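Local coordinates for protein restriction endonuclease (Mycobacterium sp., PDB 4F0Q) that cleaves DNA in a cytosine-methylation-dependent manner, acting as a tetrameric restriction endonuclease of the PD-(D/E)XK type, at residues Pro60-Glu65 / Asn69-Val74; Ala283-Thr288 / Ala416-Met421; Val374-Arg379 / Arg448-Val453. One frame throughout, in Å; residues are numbered along the deposited sequence.

Interaction 1: residues Pro60-Glu65 / Asn69-Val74; sequences PKVMLE and NAPAEV
Glu-65, just before strand 67-69 of the N-terminal, PUA-clan domain, meets Asn-69 at the end of that strand, where the chain has turned back (directions 154° apart). The tight part of the contact is a two-bond ring between the Asn-69 amide and the backbone of Glu-65. Glu-65 N donates to Asn-69 OD1 at 2.9 Å, and Asn-69 ND2 returns a bond to Glu-65 O at 3.2 Å. The second bond is the straighter, 158° at the hydrogen, and it leaves close to the amide plane, whereas each donor sits above the plane of the carbonyl it meets. Asn-69 has CG beside its own backbone N (chi1 -51°), which carries the amide across to Glu-65; the backbone itself sets CB 3.3 Å from Met-63 O. The buried amide is gripped a third time, ND2 also donating to Ala-86 O of strand 85-89, and Leu-64 CD1 packs 3.9 Å from ND2. On the looser side, the Met-63 thioether lies against Tyr-31 and His-49 instead, and the exposed Glu-65 chain bends off after its CB passes 3.4 Å from Asn-69 OD1. A small apolar contact completes the pairing, buried Val-62 resting CG1 4.0 Å from Pro-71 CG.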
# COMPACT_ATOMS: atom_id res chain seq x y z
N PRO A 60 22.17 -17.48 -43.35
CA PRO A 60 21.08 -18.45 -43.21
C PRO A 60 19.84 -17.82 -42.58
O PRO A 60 19.92 -16.73 -42.02
CB PRO A 60 21.67 -19.50 -42.26
CG PRO A 60 23.14 -19.38 -42.42
CD PRO A 60 23.39 -17.92 -42.65
N LYS A 61 18.71 -18.51 -42.68
CA LYS A 61 17.45 -18.00 -42.14
C LYS A 61 17.44 -18.06 -40.62
O LYS A 61 18.07 -18.92 -40.01
CB LYS A 61 16.27 -18.81 -42.68
CG LYS A 61 16.14 -18.83 -44.19
CD LYS A 61 14.97 -19.70 -44.61
CE LYS A 61 14.84 -19.77 -46.12
NZ LYS A 61 13.70 -20.64 -46.54
N VAL A 62 16.72 -17.12 -40.01
CA VAL A 62 16.44 -17.18 -38.58
C VAL A 62 15.12 -17.92 -38.40
O VAL A 62 14.05 -17.31 -38.40
CB VAL A 62 16.34 -15.77 -37.96
CG1 VAL A 62 16.13 -15.86 -36.46
CG2 VAL A 62 17.59 -14.97 -38.28
N MET A 63 15.20 -19.24 -38.26
CA MET A 63 14.01 -20.08 -38.19
C MET A 63 13.14 -19.75 -36.98
O MET A 63 13.64 -19.47 -35.89
CB MET A 63 14.40 -21.56 -38.17
CG MET A 63 15.11 -22.03 -39.43
SD MET A 63 14.15 -21.67 -40.92
CE MET A 63 12.64 -22.57 -40.59
N LEU A 64 11.83 -19.77 -37.20
CA LEU A 64 10.87 -19.47 -36.14
C LEU A 64 9.86 -20.59 -35.98
O LEU A 64 8.68 -20.43 -36.28
CB LEU A 64 10.17 -18.14 -36.42
CG LEU A 64 9.35 -17.52 -35.29
CD1 LEU A 64 10.24 -17.18 -34.10
CD2 LEU A 64 8.60 -16.29 -35.77
N GLU A 65 10.33 -21.75 -35.52
CA GLU A 65 9.45 -22.88 -35.26
C GLU A 65 8.64 -22.63 -33.99
O GLU A 65 8.72 -21.55 -33.39
CB GLU A 65 10.26 -24.17 -35.11
CG GLU A 65 11.07 -24.55 -36.33
CD GLU A 65 10.20 -25.01 -37.49
OE1 GLU A 65 10.68 -24.96 -38.65
OE2 GLU A 65 9.05 -25.43 -37.25
N ASN A 69 13.68 -20.58 -30.32
CA ASN A 69 14.58 -20.75 -31.46
C ASN A 69 15.84 -19.91 -31.30
O ASN A 69 15.82 -18.85 -30.68
CB ASN A 69 13.88 -20.35 -32.75
CG ASN A 69 12.54 -21.03 -32.92
OD1 ASN A 69 12.43 -22.07 -33.57
ND2 ASN A 69 11.50 -20.44 -32.34
N ALA A 70 16.95 -20.39 -31.86
CA ALA A 70 18.20 -19.66 -31.83
C ALA A 70 19.14 -20.10 -32.94
O ALA A 70 19.40 -21.30 -33.10
CB ALA A 70 18.87 -19.81 -30.47
N PRO A 71 19.65 -19.14 -33.73
CA PRO A 71 20.62 -19.42 -34.79
C PRO A 71 21.94 -19.93 -34.22
O PRO A 71 22.16 -19.81 -33.01
CB PRO A 71 20.83 -18.05 -35.44
CG PRO A 71 19.61 -17.26 -35.09
CD PRO A 71 19.24 -17.73 -33.72
N ALA A 72 22.79 -20.49 -35.07
CA ALA A 72 24.09 -20.98 -34.64
C ALA A 72 24.94 -19.84 -34.08
O ALA A 72 24.89 -18.71 -34.58
CB ALA A 72 24.81 -21.66 -35.80
N GLU A 73 25.71 -20.14 -33.05
CA GLU A 73 26.49 -19.12 -32.34
C GLU A 73 27.54 -18.46 -33.24
O GLU A 73 28.22 -19.12 -34.02
CB GLU A 73 27.16 -19.73 -31.11
CG GLU A 73 27.72 -18.70 -30.14
CD GLU A 73 28.20 -19.32 -28.85
OE1 GLU A 73 28.33 -20.56 -28.79
OE2 GLU A 73 28.45 -18.56 -27.89
N VAL A 74 27.66 -17.14 -33.11
CA VAL A 74 28.60 -16.37 -33.92
C VAL A 74 29.93 -16.17 -33.21
O VAL A 74 29.98 -15.70 -32.07
CB VAL A 74 28.02 -14.99 -34.28
CG1 VAL A 74 29.06 -14.15 -35.03
CG2 VAL A 74 26.76 -15.14 -35.11

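Interaction 2: residues Ala283-Thr288 / Ala416-Met421; sequences AATLQT and ATVRRM
The guanidinium of Arg-419 has Thr-285 OG1 at its edge, near the plane, yet the two do not form a hydrogen bond: Arg-419 NH1 stays 4.2 Å from Thr-285 OG1. Arg-420, the next residue, turns its own guanidinium elsewhere, one face lying over Ala-416 O of the preceding helical turn. What Thr-285 meets more closely is the aliphatic part of Arg-419. The distance from Thr-285 OG1 to Arg-419 CD is 3.2 Å, and Thr-285 CG2 sits 3.8 Å from Arg-419 CG, with the two side chains lying obliquely across one another. The first two torsions of the arginine (chi1 -83°, chi2 173°) lay CG and CD against the threonine, and a bend at chi3 (43°) then turns the guanidinium.

The geometry is that of two helices, 281-292 and 411-425, that pack together on the C-terminal part of the chain, which belongs to the PD-(D/E)XK clan; their nearest CA atoms here, those of Thr-285 and Arg-419, are 7.4 Å apart. The packing rests on Thr-285 against the Arg-419 methylenes and, more distantly, against Val-418, Thr-285 CG2 just reaching Val-418 CG1 at 4.4 Å. The buried valine also packs on Leu-289, Val-307 and Leu-430. Thr-285 OG1 finds its hydrogen-bond partner within its own helix, at Ala-281 O. Thr-288 does the same one turn later, its OG1 bonding Ala-284 O at 2.9 Å, so that this carbonyl is held from opposite faces by Thr-288 N and Thr-288 OG1. The far end of Arg-419 makes a weak hydrogen bond from NH2 to Thr-98 O, in the N-terminal part of the chain.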
# COMPACT_ATOMS: atom_id res chain seq x y z
N ALA A 283 -15.09 -20.11 -18.59
CA ALA A 283 -16.49 -19.71 -18.56
C ALA A 283 -17.32 -20.74 -17.81
O ALA A 283 -18.12 -20.40 -16.93
CB ALA A 283 -17.02 -19.53 -19.97
N ALA A 284 -17.13 -22.01 -18.16
CA ALA A 284 -17.81 -23.11 -17.50
C ALA A 284 -17.41 -23.16 -16.03
O ALA A 284 -18.25 -23.41 -15.15
CB ALA A 284 -17.47 -24.43 -18.18
N THR A 285 -16.13 -22.93 -15.76
CA THR A 285 -15.62 -22.87 -14.39
C THR A 285 -16.34 -21.79 -13.60
O THR A 285 -16.79 -22.03 -12.47
CB THR A 285 -14.11 -22.60 -14.36
OG1 THR A 285 -13.41 -23.68 -14.99
CG2 THR A 285 -13.62 -22.45 -12.93
N LEU A 286 -16.47 -20.61 -14.19
CA LEU A 286 -17.15 -19.49 -13.55
C LEU A 286 -18.62 -19.79 -13.30
O LEU A 286 -19.17 -19.42 -12.26
CB LEU A 286 -17.00 -18.22 -14.39
CG LEU A 286 -17.63 -16.97 -13.79
CD1 LEU A 286 -16.98 -16.64 -12.45
CD2 LEU A 286 -17.49 -15.80 -14.75
N GLN A 287 -19.26 -20.45 -14.26
CA GLN A 287 -20.66 -20.84 -14.10
C GLN A 287 -20.81 -21.81 -12.94
O GLN A 287 -21.74 -21.68 -12.13
CB GLN A 287 -21.19 -21.47 -15.39
CG GLN A 287 -21.34 -20.48 -16.53
CD GLN A 287 -22.23 -19.31 -16.17
OE1 GLN A 287 -21.89 -18.15 -16.40
NE2 GLN A 287 -23.39 -19.60 -15.59
N THR A 288 -19.90 -22.77 -12.84
CA THR A 288 -19.88 -23.70 -11.73
C THR A 288 -19.72 -22.96 -10.41
O THR A 288 -20.42 -23.24 -9.43
CB THR A 288 -18.74 -24.73 -11.87
OG1 THR A 288 -18.87 -25.41 -13.13
CG2 THR A 288 -18.79 -25.75 -10.75
N ALA A 416 -9.82 -18.01 -13.88
CA ALA A 416 -8.46 -18.38 -14.24
C ALA A 416 -7.64 -18.76 -13.01
O ALA A 416 -6.95 -19.79 -12.99
CB ALA A 416 -7.78 -17.24 -15.00
N THR A 417 -7.73 -17.93 -11.97
CA THR A 417 -7.00 -18.16 -10.73
C THR A 417 -7.44 -19.47 -10.08
O THR A 417 -6.60 -20.27 -9.67
CB THR A 417 -7.21 -17.01 -9.73
OG1 THR A 417 -6.87 -15.76 -10.36
CG2 THR A 417 -6.34 -17.21 -8.50
N VAL A 418 -8.75 -19.67 -9.98
CA VAL A 418 -9.30 -20.88 -9.38
C VAL A 418 -8.87 -22.13 -10.16
O VAL A 418 -8.48 -23.13 -9.56
CB VAL A 418 -10.85 -20.81 -9.30
CG1 VAL A 418 -11.44 -22.20 -9.13
CG2 VAL A 418 -11.27 -19.90 -8.15
N ARG A 419 -8.92 -22.05 -11.48
CA ARG A 419 -8.47 -23.15 -12.33
C ARG A 419 -6.99 -23.47 -12.10
O ARG A 419 -6.61 -24.64 -12.00
CB ARG A 419 -8.73 -22.85 -13.80
CG ARG A 419 -10.15 -23.15 -14.25
CD ARG A 419 -10.40 -22.67 -15.67
NE ARG A 419 -9.29 -22.98 -16.56
CZ ARG A 419 -9.14 -24.13 -17.20
NH1 ARG A 419 -10.04 -25.09 -17.05
NH2 ARG A 419 -8.09 -24.32 -17.99
N ARG A 420 -6.17 -22.43 -12.01
CA ARG A 420 -4.74 -22.61 -11.74
C ARG A 420 -4.52 -23.28 -10.39
O ARG A 420 -3.75 -24.24 -10.28
CB ARG A 420 -4.02 -21.26 -11.78
CG ARG A 420 -2.50 -21.38 -11.78
CD ARG A 420 -1.83 -20.02 -11.58
NE ARG A 420 -2.37 -19.00 -12.47
CZ ARG A 420 -3.11 -17.97 -12.06
NH1 ARG A 420 -3.38 -17.82 -10.77
NH2 ARG A 420 -3.57 -17.09 -12.93
N MET A 421 -5.19 -22.78 -9.36
CA MET A 421 -5.09 -23.32 -8.00
C MET A 421 -5.47 -24.80 -7.96
O MET A 421 -4.75 -25.62 -7.40
CB MET A 421 -6.01 -22.55 -7.05
CG MET A 421 -5.60 -21.11 -6.80
SD MET A 421 -6.92 -20.12 -6.07
CE MET A 421 -7.29 -21.07 -4.59

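Interaction 3: residues Val374-Arg379 / Arg448-Val453; sequences VARLRR and RRPEEV
The shortest polar approach between Arg-378 and Glu-451 runs from NH1 of the arginine to OE2 of the glutamate, 2.9 Å, and it is a salt bridge of charge alone. OE2 lies over one face of the guanidinium, well out of its plane, consistent with the 3.3 Å from Arg-378 CZ to Glu-451 OE2, and no N-H points at it. The two flat groups are turned 56° against each other. Arg-378 reaches across as a chain extended from CG to NE, while Glu-451 bends at chi2 (80°) to bring its carboxylate to the guanidinium face. Without a directed N-H the pairing probably depends on electrostatics, and Arg-378 of the fourth subunit lies close enough that the glutamate may offset some of the like charge there.

Alongside this pair, Arg-376 NH2 passes 4.2 Å from Pro-450 CG, obliquely to the guanidinium plane; Glu-451 OE2 is 7.0 Å from the same NH2, too far for a direct pair. Residues 451-453 form a 3-10 segment; ahead of it Arg-449 N bonds Glu-452 OE2 at 2.8 Å, and Val-453 N bonds Pro-450 O. The Pro-450 ring also rests on Val-351, Ile-336 and Trp-381 of three core strands. Salt bridges from Arg-448 and Arg-449 to Asp-207 and Asp-106 of the third subunit place this tail segment at a tetramer interface. The Arg-376 side chain is about 11 Å from the bound magnesium ion and does not reach its site, formed by Asp-334, just ahead of strand 335-342, with Gln-355 and Ala-356 in strand 347-357, on the mixed sheet typical of PD-(D/E)XK nucleases.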
# COMPACT_ATOMS: atom_id res chain seq x y z
N VAL A 374 -13.84 0.68 0.08
CA VAL A 374 -12.82 1.73 -0.01
C VAL A 374 -12.88 2.67 1.20
O VAL A 374 -11.84 3.08 1.72
CB VAL A 374 -12.95 2.54 -1.31
CG1 VAL A 374 -11.95 3.68 -1.34
CG2 VAL A 374 -12.76 1.63 -2.52
N ALA A 375 -14.08 2.99 1.65
CA ALA A 375 -14.27 3.90 2.77
C ALA A 375 -13.66 3.35 4.06
O ALA A 375 -13.29 4.11 4.96
CB ALA A 375 -15.75 4.21 2.97
N ARG A 376 -13.57 2.03 4.15
CA ARG A 376 -13.01 1.37 5.33
C ARG A 376 -11.49 1.46 5.36
O ARG A 376 -10.87 1.26 6.41
CB ARG A 376 -13.44 -0.09 5.37
CG ARG A 376 -14.90 -0.30 5.73
CD ARG A 376 -15.14 0.01 7.20
NE ARG A 376 -14.25 -0.75 8.07
CZ ARG A 376 -14.50 -1.98 8.50
NH1 ARG A 376 -15.62 -2.59 8.16
NH2 ARG A 376 -13.62 -2.59 9.29
N LEU A 377 -10.89 1.77 4.22
CA LEU A 377 -9.43 1.79 4.10
C LEU A 377 -8.80 3.02 4.73
O LEU A 377 -9.27 4.14 4.55
CB LEU A 377 -9.01 1.68 2.63
CG LEU A 377 -9.35 0.38 1.91
CD1 LEU A 377 -8.88 0.43 0.46
CD2 LEU A 377 -8.74 -0.81 2.63
N ARG A 378 -7.71 2.79 5.47
CA ARG A 378 -6.89 3.87 5.99
C ARG A 378 -5.61 3.92 5.18
O ARG A 378 -5.42 3.13 4.25
CB ARG A 378 -6.56 3.62 7.46
CG ARG A 378 -7.78 3.52 8.36
CD ARG A 378 -7.38 3.17 9.78
NE ARG A 378 -8.54 3.10 10.67
CZ ARG A 378 -8.47 2.74 11.95
NH1 ARG A 378 -7.31 2.43 12.49
NH2 ARG A 378 -9.58 2.70 12.68
N ARG A 379 -4.71 4.84 5.52
CA ARG A 379 -3.42 4.89 4.86
C ARG A 379 -2.58 3.69 5.30
O ARG A 379 -2.52 3.36 6.48
CB ARG A 379 -2.69 6.20 5.16
CG ARG A 379 -2.59 6.53 6.63
CD ARG A 379 -1.78 7.79 6.85
NE ARG A 379 -1.94 8.29 8.21
CZ ARG A 379 -1.35 9.39 8.67
NH1 ARG A 379 -0.55 10.10 7.89
NH2 ARG A 379 -1.55 9.77 9.93
N ARG A 448 -11.34 -10.28 15.44
CA ARG A 448 -10.26 -9.35 15.71
C ARG A 448 -10.33 -8.13 14.80
O ARG A 448 -10.90 -8.19 13.71
CB ARG A 448 -8.90 -10.04 15.54
CG ARG A 448 -8.76 -11.34 16.30
CD ARG A 448 -7.36 -11.92 16.12
NE ARG A 448 -7.23 -13.25 16.69
CZ ARG A 448 -6.12 -13.98 16.65
NH1 ARG A 448 -5.03 -13.49 16.06
NH2 ARG A 448 -6.09 -15.19 17.19
N ARG A 449 -9.75 -7.03 15.26
CA ARG A 449 -9.62 -5.83 14.44
C ARG A 449 -8.67 -6.11 13.29
O ARG A 449 -7.74 -6.91 13.43
CB ARG A 449 -9.08 -4.67 15.28
CG ARG A 449 -9.96 -4.26 16.45
CD ARG A 449 -9.31 -3.13 17.23
NE ARG A 449 -10.17 -2.63 18.30
CZ ARG A 449 -9.84 -1.64 19.13
NH1 ARG A 449 -8.65 -1.05 19.01
NH2 ARG A 449 -10.68 -1.25 20.07
N PRO A 450 -8.89 -5.47 12.13
CA PRO A 450 -8.01 -5.63 10.97
C PRO A 450 -6.55 -5.33 11.31
O PRO A 450 -5.66 -6.05 10.87
CB PRO A 450 -8.55 -4.60 9.98
CG PRO A 450 -9.99 -4.46 10.34
CD PRO A 450 -10.04 -4.60 11.83
N GLU A 451 -6.33 -4.27 12.09
CA GLU A 451 -4.99 -3.87 12.51
C GLU A 451 -4.22 -5.02 13.14
O GLU A 451 -3.02 -5.19 12.91
CB GLU A 451 -5.08 -2.70 13.50
CG GLU A 451 -5.71 -1.43 12.94
CD GLU A 451 -7.23 -1.47 12.91
OE1 GLU A 451 -7.81 -2.51 13.27
OE2 GLU A 451 -7.85 -0.45 12.53
N GLU A 452 -4.92 -5.84 13.93
CA GLU A 452 -4.32 -6.97 14.62
C GLU A 452 -3.63 -7.96 13.67
O GLU A 452 -2.83 -8.79 14.10
CB GLU A 452 -5.36 -7.70 15.48
CG GLU A 452 -5.99 -6.82 16.56
CD GLU A 452 -7.03 -7.56 17.38
OE1 GLU A 452 -6.75 -8.69 17.85
OE2 GLU A 452 -8.14 -7.01 17.57
N VAL A 453 -3.93 -7.86 12.37
CA VAL A 453 -3.30 -8.72 11.38
C VAL A 453 -1.79 -8.48 11.31
O VAL A 453 -1.05 -9.30 10.78
CB VAL A 453 -3.92 -8.54 9.97
CG1 VAL A 453 -3.28 -7.37 9.24
CG2 VAL A 453 -3.78 -9.82 9.16

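In the fold
From the N terminus, interaction 1 closes first, a local reversal of only three intervening residues in the N-terminal domain. It is finished before the other two begin and lies on the opposite side of the chain's centre from both, its nearest atoms about 23 Å from interaction 2 and about 43 Å from interaction 3. The remaining contacts cross: 283-288 opens, 374-379 follows, 416-421 closes the first pair and 448-453 the second. Interaction 2 joins helix 281-292 to helix 411-425 around a loop that contains all five core strands; interaction 3 ties the turn after helix 367-374 to the C-terminal tail. Their nearest atoms are about 18 Å apart.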